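Genome packaging NTPase B204 (Sulfolobus turreted icosahedral virus 2, PDB 4KFU) probably hydrolyses ATP to drive packaging of viral DNA into the capsid, as a P-loop NTPase of the FtsK-HerA superfamily. Local coordinates at residues K89-S92 against T97-L100; D152-F157 against K170-E175; A174-K179 against H187-D192. All coordinates share one frame; numbering follows the deposited sequence.

Contact 1. Residues K89-S92 against T97-L100; sequences KLHS and TTVL
The first torsion of His91 sets CG anti to the backbone N (chi1 174°) and carries the imidazole from the helix to Thr98 on the following strand. Thr98 has OG1 beside its own backbone N (chi1 -64°) and CG2 anti to that N. Both branches of the threonine fork therefore meet the CD2 and NE2 side of the ring. OG1 comes in at the ring edge, in plane, and lies 3.1 Å from His91 CD2. The methyl Thr98 CG2 is 3.6 Å from the same CD2. The two side chains cross at about a right angle.

The polar atoms at this spot are buried, and they have partners beyond the two segments. His91 ND1 is bonded to Ile63 O and NE2 to Ser35 OG. Thr98 OG1 is also bonded to Ser35 OG, so one serine hydroxyl serves both side chains. These bonds at its two nitrogens fix the rotation of the imidazole. Ser92 is one residue further along the helix. Its CA is 3.9 Å from Thr98 OG1, and its own OG bonds to Gly130 O.

Helix 78-95 thus ends close against the start of strand 98-102, which runs parallel between strands 35-40 and 131-137. The helix is the connection of a beta-alpha-beta crossover from strand 68-72 to strand 98-102, as in the core of P-loop NTPases.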
# COMPACT_ATOMS: atom_id res chain seq x y z
N LYS A 89 8.56 -5.21 -12.27
CA LYS A 89 9.87 -5.85 -12.13
C LYS A 89 10.87 -5.33 -13.19
O LYS A 89 12.03 -5.05 -12.88
CB LYS A 89 9.73 -7.37 -12.20
CG LYS A 89 9.15 -7.99 -10.93
CD LYS A 89 9.38 -9.50 -10.85
CE LYS A 89 8.49 -10.27 -11.81
NZ LYS A 89 8.63 -11.74 -11.59
N LEU A 90 10.40 -5.18 -14.42
CA LEU A 90 11.26 -4.63 -15.47
C LEU A 90 11.55 -3.15 -15.22
O LEU A 90 12.68 -2.69 -15.40
CB LEU A 90 10.67 -4.87 -16.86
CG LEU A 90 10.63 -6.35 -17.26
CD1 LEU A 90 9.84 -6.58 -18.56
CD2 LEU A 90 12.03 -6.94 -17.39
N HIS A 91 10.54 -2.41 -14.77
CA HIS A 91 10.75 -1.04 -14.32
C HIS A 91 11.86 -0.97 -13.28
O HIS A 91 12.69 -0.07 -13.30
CB HIS A 91 9.46 -0.47 -13.72
CG HIS A 91 9.62 0.88 -13.10
ND1 HIS A 91 9.05 2.01 -13.64
CD2 HIS A 91 10.27 1.28 -11.98
CE1 HIS A 91 9.35 3.06 -12.88
NE2 HIS A 91 10.10 2.64 -11.87
N SER A 92 11.87 -1.93 -12.35
CA SER A 92 12.86 -1.96 -11.28
C SER A 92 14.27 -2.27 -11.79
O SER A 92 15.26 -1.78 -11.25
CB SER A 92 12.45 -2.99 -10.20
OG SER A 92 13.47 -3.15 -9.24
N THR A 97 15.61 -0.02 -7.12
CA THR A 97 14.53 -0.33 -6.17
C THR A 97 13.36 0.65 -6.27
O THR A 97 13.52 1.86 -6.15
CB THR A 97 15.02 -0.44 -4.71
OG1 THR A 97 16.08 -1.40 -4.64
CG2 THR A 97 13.88 -0.92 -3.81
N THR A 98 12.17 0.10 -6.51
CA THR A 98 10.98 0.89 -6.78
C THR A 98 9.87 0.52 -5.79
O THR A 98 9.76 -0.63 -5.38
CB THR A 98 10.49 0.62 -8.23
OG1 THR A 98 11.48 1.06 -9.17
CG2 THR A 98 9.17 1.32 -8.53
N VAL A 99 9.07 1.50 -5.39
CA VAL A 99 7.87 1.20 -4.62
C VAL A 99 6.60 1.13 -5.48
O VAL A 99 6.24 2.09 -6.18
CB VAL A 99 7.66 2.22 -3.49
CG1 VAL A 99 6.45 1.82 -2.69
CG2 VAL A 99 8.90 2.26 -2.61
N LEU A 100 5.94 -0.03 -5.44
CA LEU A 100 4.64 -0.19 -6.08
C LEU A 100 3.55 0.21 -5.07
O LEU A 100 3.36 -0.46 -4.05
CB LEU A 100 4.44 -1.63 -6.53
CG LEU A 100 3.10 -1.95 -7.20
CD1 LEU A 100 2.83 -1.01 -8.40
CD2 LEU A 100 3.00 -3.44 -7.62

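Contact 2. Residues D152-F157 against K170-E175; sequences DLIIMF and KYISAE
Ile172 meets Ile154 and Met156 in apolar contacts, and these make up the contact. Ile154 and Ile172 reach toward each other tip to tip. The terminal methyl Ile154 CD1 is 3.8 Å from Ile172 CG1 and equally near Ile172 CG2, so it sits against the fork of the partner. The other Ile154 branch, CG2, faces Ile172 CD1 at 4.0 Å. Met156 meets Ile172 in the same tip-to-tip way. Its SD lies 3.9 Å from Ile172 CD1. The methionine chain bends at its last torsion (chi3 -75°), and this swings CE round to 4.1 Å from Ile172 CG2. Each branch of Ile172 is thus met by one or both of the strand residues.

Ile154 and Met156 are two apart on strand 153-156, so their side chains leave the same face of the sheet. The strand is the last of the parallel run in the mixed sheet of this P-loop NTPase. Strand 188-192 beside it is antiparallel. Ile172 belongs to the short link between helix 162-171 and helix 174-179, and it is the first residue to leave helical backbone angles. The link places its side chain over the sheet. Tyr148 of helix 145-150 touches both isoleucines, and Tyr191 also packs on Ile172.

The polar bonds at the end of the 170-175 segment are local ones, from the helix start to Ser173. Ser173 is the N-cap of helix 174-179. Its OG accepts a weak capping bond from Glu175 N at 3.2 Å, with an N-H...O angle of 125°. A second weak bond comes from Ala176 N.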
# COMPACT_ATOMS: atom_id res chain seq x y z
N ASP A 152 6.17 -5.36 6.69
CA ASP A 152 7.24 -4.89 7.58
C ASP A 152 6.71 -3.80 8.50
O ASP A 152 7.14 -3.67 9.65
CB ASP A 152 8.41 -4.34 6.78
CG ASP A 152 9.04 -5.38 5.89
OD1 ASP A 152 9.80 -6.22 6.42
OD2 ASP A 152 8.75 -5.37 4.67
N LEU A 153 5.76 -3.03 7.98
CA LEU A 153 5.15 -1.92 8.71
C LEU A 153 3.65 -1.94 8.48
O LEU A 153 3.18 -2.06 7.35
CB LEU A 153 5.70 -0.58 8.22
CG LEU A 153 7.13 -0.21 8.62
CD1 LEU A 153 7.46 1.21 8.17
CD2 LEU A 153 7.33 -0.34 10.12
N ILE A 154 2.88 -1.83 9.56
CA ILE A 154 1.43 -1.72 9.43
C ILE A 154 0.98 -0.44 10.12
O ILE A 154 1.26 -0.23 11.31
CB ILE A 154 0.70 -2.94 10.01
CG1 ILE A 154 1.23 -4.24 9.39
CG2 ILE A 154 -0.79 -2.84 9.77
CD1 ILE A 154 0.74 -5.51 10.11
N ILE A 155 0.30 0.41 9.37
CA ILE A 155 -0.17 1.69 9.89
C ILE A 155 -1.68 1.65 10.03
O ILE A 155 -2.38 1.24 9.10
CB ILE A 155 0.28 2.87 8.99
CG1 ILE A 155 1.81 3.01 9.04
CG2 ILE A 155 -0.41 4.16 9.40
CD1 ILE A 155 2.37 4.13 8.21
N MET A 156 -2.20 2.06 11.19
CA MET A 156 -3.63 1.99 11.45
C MET A 156 -4.19 3.29 12.01
O MET A 156 -3.58 3.90 12.89
CB MET A 156 -3.94 0.83 12.41
CG MET A 156 -3.73 -0.54 11.77
SD MET A 156 -3.64 -1.88 12.98
CE MET A 156 -2.03 -1.64 13.63
N PHE A 157 -5.35 3.70 11.50
CA PHE A 157 -6.09 4.85 12.06
C PHE A 157 -7.19 4.32 12.98
O PHE A 157 -7.36 3.11 13.12
CB PHE A 157 -6.69 5.72 10.96
CG PHE A 157 -5.65 6.44 10.12
CD1 PHE A 157 -5.38 7.78 10.33
CD2 PHE A 157 -4.93 5.76 9.15
CE1 PHE A 157 -4.41 8.46 9.56
CE2 PHE A 157 -3.95 6.43 8.37
CZ PHE A 157 -3.69 7.78 8.59
N LYS A 170 -5.43 -10.86 16.29
CA LYS A 170 -5.06 -12.19 15.82
C LYS A 170 -3.90 -12.18 14.81
O LYS A 170 -3.08 -13.12 14.80
CB LYS A 170 -6.30 -12.88 15.23
CG LYS A 170 -6.09 -14.31 14.70
CD LYS A 170 -7.45 -14.95 14.37
CE LYS A 170 -7.31 -16.29 13.63
NZ LYS A 170 -6.72 -17.36 14.48
N TYR A 171 -3.81 -11.14 13.98
CA TYR A 171 -2.87 -11.19 12.85
C TYR A 171 -1.80 -10.13 12.90
O TYR A 171 -0.88 -10.13 12.09
CB TYR A 171 -3.61 -11.03 11.51
CG TYR A 171 -4.63 -12.10 11.24
CD1 TYR A 171 -4.25 -13.43 11.11
CD2 TYR A 171 -5.96 -11.77 11.09
CE1 TYR A 171 -5.20 -14.42 10.84
CE2 TYR A 171 -6.91 -12.74 10.82
CZ TYR A 171 -6.52 -14.06 10.69
OH TYR A 171 -7.47 -15.00 10.44
N ILE A 172 -1.94 -9.18 13.82
CA ILE A 172 -1.02 -8.06 13.90
C ILE A 172 -0.45 -7.97 15.32
O ILE A 172 0.68 -8.38 15.56
CB ILE A 172 -1.71 -6.73 13.52
CG1 ILE A 172 -2.26 -6.79 12.09
CG2 ILE A 172 -0.73 -5.56 13.66
CD1 ILE A 172 -3.04 -5.52 11.70
N SER A 173 -1.25 -7.45 16.26
CA SER A 173 -0.80 -7.33 17.64
C SER A 173 -1.95 -6.96 18.58
O SER A 173 -2.73 -6.04 18.30
CB SER A 173 0.30 -6.27 17.75
OG SER A 173 0.55 -5.94 19.10
N ALA A 174 -2.06 -7.67 19.70
CA ALA A 174 -3.11 -7.37 20.68
C ALA A 174 -2.90 -6.00 21.35
O ALA A 174 -3.86 -5.35 21.77
CB ALA A 174 -3.19 -8.49 21.73
N GLU A 175 -1.64 -5.58 21.45
CA GLU A 175 -1.32 -4.24 21.95
C GLU A 175 -1.80 -3.16 20.96
O GLU A 175 -2.27 -2.10 21.37
CB GLU A 175 0.20 -4.11 22.18
CG GLU A 175 0.65 -2.79 22.84
CD GLU A 175 2.18 -2.63 22.87
OE1 GLU A 175 2.90 -3.63 22.65
OE2 GLU A 175 2.65 -1.49 23.11

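Contact 3. Residues A174-K179 against H187-D192; sequences AEAAEK and HFLIYD
Helix 174-179 and strand 188-192 come closest at Ala176 and Tyr191, whose CA atoms are 7.3 Å apart, but the touching is done by Leu189. Its CG is anti to the backbone N (chi1 -179°), which extends the side chain from the strand toward the helix. The two methyls then divide the work. CD1 meets the helix at two places: it is 3.5 Å from Lys179 CB and 3.9 Å from Ala176 O. CD2 takes the methyl of Ala176, with Leu189 CD2 4.1 Å from Ala176 CB. The leucine fork therefore spans one helical turn, between residues three apart in sequence.

Lys179 contributes its CB to this apolar contact. Its chain is bent at chi2 (-59°) and again at chi4, and its end leads away from the strand. The charged amine is thus kept apart from the leucine, and the residue lies at the exposed margin of the contact. Ala176 is buried, and its methyl faces CD2 while CD1 lies against its carbonyl oxygen. Within the helix, Lys179 N donates to Glu175 O at 3.1 Å, and Glu178 N donates to Ala174 O. They are the i to i-4 bonds of the helical turn carrying Ala176 and Lys179.

This short helix packs over the antiparallel extension, strands 188-192 and 197-201, of the parallel P-loop NTPase sheet. Strand 188-192 lies between strands 153-156 and 197-201. Leu189 touches Met156 on the first neighbour, and Ile198 and Ile200 on the second. Ala176 also rests on Met156. Ala176 and Ala177 both meet Ile168 of helix 162-171.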
# COMPACT_ATOMS: atom_id res chain seq x y z
N ALA A 174 -2.06 -7.67 19.70
CA ALA A 174 -3.11 -7.37 20.68
C ALA A 174 -2.90 -6.00 21.35
O ALA A 174 -3.86 -5.35 21.77
CB ALA A 174 -3.19 -8.49 21.73
N GLU A 175 -1.64 -5.58 21.45
CA GLU A 175 -1.32 -4.24 21.95
C GLU A 175 -1.80 -3.16 20.96
O GLU A 175 -2.27 -2.10 21.37
CB GLU A 175 0.20 -4.11 22.18
CG GLU A 175 0.65 -2.79 22.84
CD GLU A 175 2.18 -2.63 22.87
OE1 GLU A 175 2.90 -3.63 22.65
OE2 GLU A 175 2.65 -1.49 23.11
N ALA A 176 -1.67 -3.43 19.67
CA ALA A 176 -2.20 -2.54 18.63
C ALA A 176 -3.72 -2.46 18.70
O ALA A 176 -4.30 -1.38 18.54
CB ALA A 176 -1.77 -3.05 17.24
N ALA A 177 -4.36 -3.60 18.94
CA ALA A 177 -5.81 -3.66 19.00
C ALA A 177 -6.32 -2.79 20.13
O ALA A 177 -7.39 -2.18 20.02
CB ALA A 177 -6.28 -5.07 19.19
N GLU A 178 -5.58 -2.73 21.23
CA GLU A 178 -6.01 -1.86 22.33
C GLU A 178 -5.76 -0.38 22.00
O GLU A 178 -6.60 0.46 22.30
CB GLU A 178 -5.31 -2.23 23.64
CG GLU A 178 -6.12 -1.84 24.86
CD GLU A 178 -7.53 -2.44 24.83
OE1 GLU A 178 -7.65 -3.66 24.56
OE2 GLU A 178 -8.51 -1.69 25.04
N LYS A 179 -4.62 -0.08 21.39
CA LYS A 179 -4.22 1.30 21.20
C LYS A 179 -4.94 2.01 20.04
O LYS A 179 -5.05 3.24 20.01
CB LYS A 179 -2.70 1.40 21.03
CG LYS A 179 -1.88 0.95 22.27
CD LYS A 179 -2.21 1.77 23.51
CE LYS A 179 -1.31 1.41 24.72
NZ LYS A 179 -1.95 0.46 25.68
N HIS A 187 -4.52 11.04 13.71
CA HIS A 187 -3.46 10.36 14.44
C HIS A 187 -3.39 8.93 13.92
O HIS A 187 -4.41 8.36 13.51
CB HIS A 187 -3.75 10.33 15.95
CG HIS A 187 -3.64 11.67 16.62
ND1 HIS A 187 -4.42 12.75 16.26
CD2 HIS A 187 -2.83 12.10 17.61
CE1 HIS A 187 -4.10 13.79 17.02
NE2 HIS A 187 -3.14 13.41 17.85
N PHE A 188 -2.21 8.33 13.94
CA PHE A 188 -2.09 6.93 13.52
C PHE A 188 -1.09 6.13 14.33
O PHE A 188 -0.14 6.66 14.91
CB PHE A 188 -1.78 6.82 12.01
CG PHE A 188 -0.57 7.61 11.56
CD1 PHE A 188 -0.66 8.97 11.29
CD2 PHE A 188 0.65 6.97 11.36
CE1 PHE A 188 0.46 9.69 10.85
CE2 PHE A 188 1.77 7.68 10.92
CZ PHE A 188 1.68 9.03 10.66
N LEU A 189 -1.32 4.82 14.36
CA LEU A 189 -0.42 3.88 15.02
C LEU A 189 0.48 3.20 13.99
O LEU A 189 0.02 2.77 12.93
CB LEU A 189 -1.27 2.85 15.78
CG LEU A 189 -0.65 1.73 16.60
CD1 LEU A 189 -1.63 1.36 17.69
CD2 LEU A 189 -0.35 0.51 15.76
N ILE A 190 1.76 3.10 14.30
CA ILE A 190 2.71 2.43 13.42
C ILE A 190 3.24 1.20 14.14
O ILE A 190 3.93 1.32 15.14
CB ILE A 190 3.90 3.34 13.11
CG1 ILE A 190 3.43 4.64 12.47
CG2 ILE A 190 4.90 2.61 12.22
CD1 ILE A 190 4.50 5.72 12.43
N TYR A 191 2.90 0.02 13.62
CA TYR A 191 3.41 -1.24 14.13
C TYR A 191 4.52 -1.76 13.25
O TYR A 191 4.33 -1.98 12.04
CB TYR A 191 2.30 -2.29 14.20
CG TYR A 191 2.74 -3.62 14.78
CD1 TYR A 191 3.09 -3.74 16.12
CD2 TYR A 191 2.80 -4.75 13.99
CE1 TYR A 191 3.49 -4.97 16.66
CE2 TYR A 191 3.20 -5.97 14.50
CZ TYR A 191 3.55 -6.08 15.84
OH TYR A 191 3.95 -7.29 16.35
N ASP A 192 5.69 -1.96 13.85
CA ASP A 192 6.81 -2.58 13.18
C ASP A 192 6.67 -4.08 13.37
O ASP A 192 6.78 -4.59 14.48
CB ASP A 192 8.13 -2.07 13.76
CG ASP A 192 9.34 -2.51 12.96
OD1 ASP A 192 9.42 -3.70 12.58
OD2 ASP A 192 10.21 -1.65 12.71

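How the contacts relate
All three contacts reach the same mixed sheet; contact 1 lies on the opposite side of the chain's centre from contacts 2 and 3. Its centre is about 26 Å from that of contact 2 and about 29 Å from that of contact 3. Contacts 2 and 3 are close neighbours, with centres about 6 Å apart. They share Ala174 and Glu175, and their strands pair: Ile154 O to Tyr191 N and Met156 O to Leu189 N, both 2.8 Å and probable hydrogen bonds. Together they join helix 174-179 and the link before it to adjacent strands. The side chains of Met156 and Leu189 each lie about 11 Å from a bound AMPPCP, without being pocket residues.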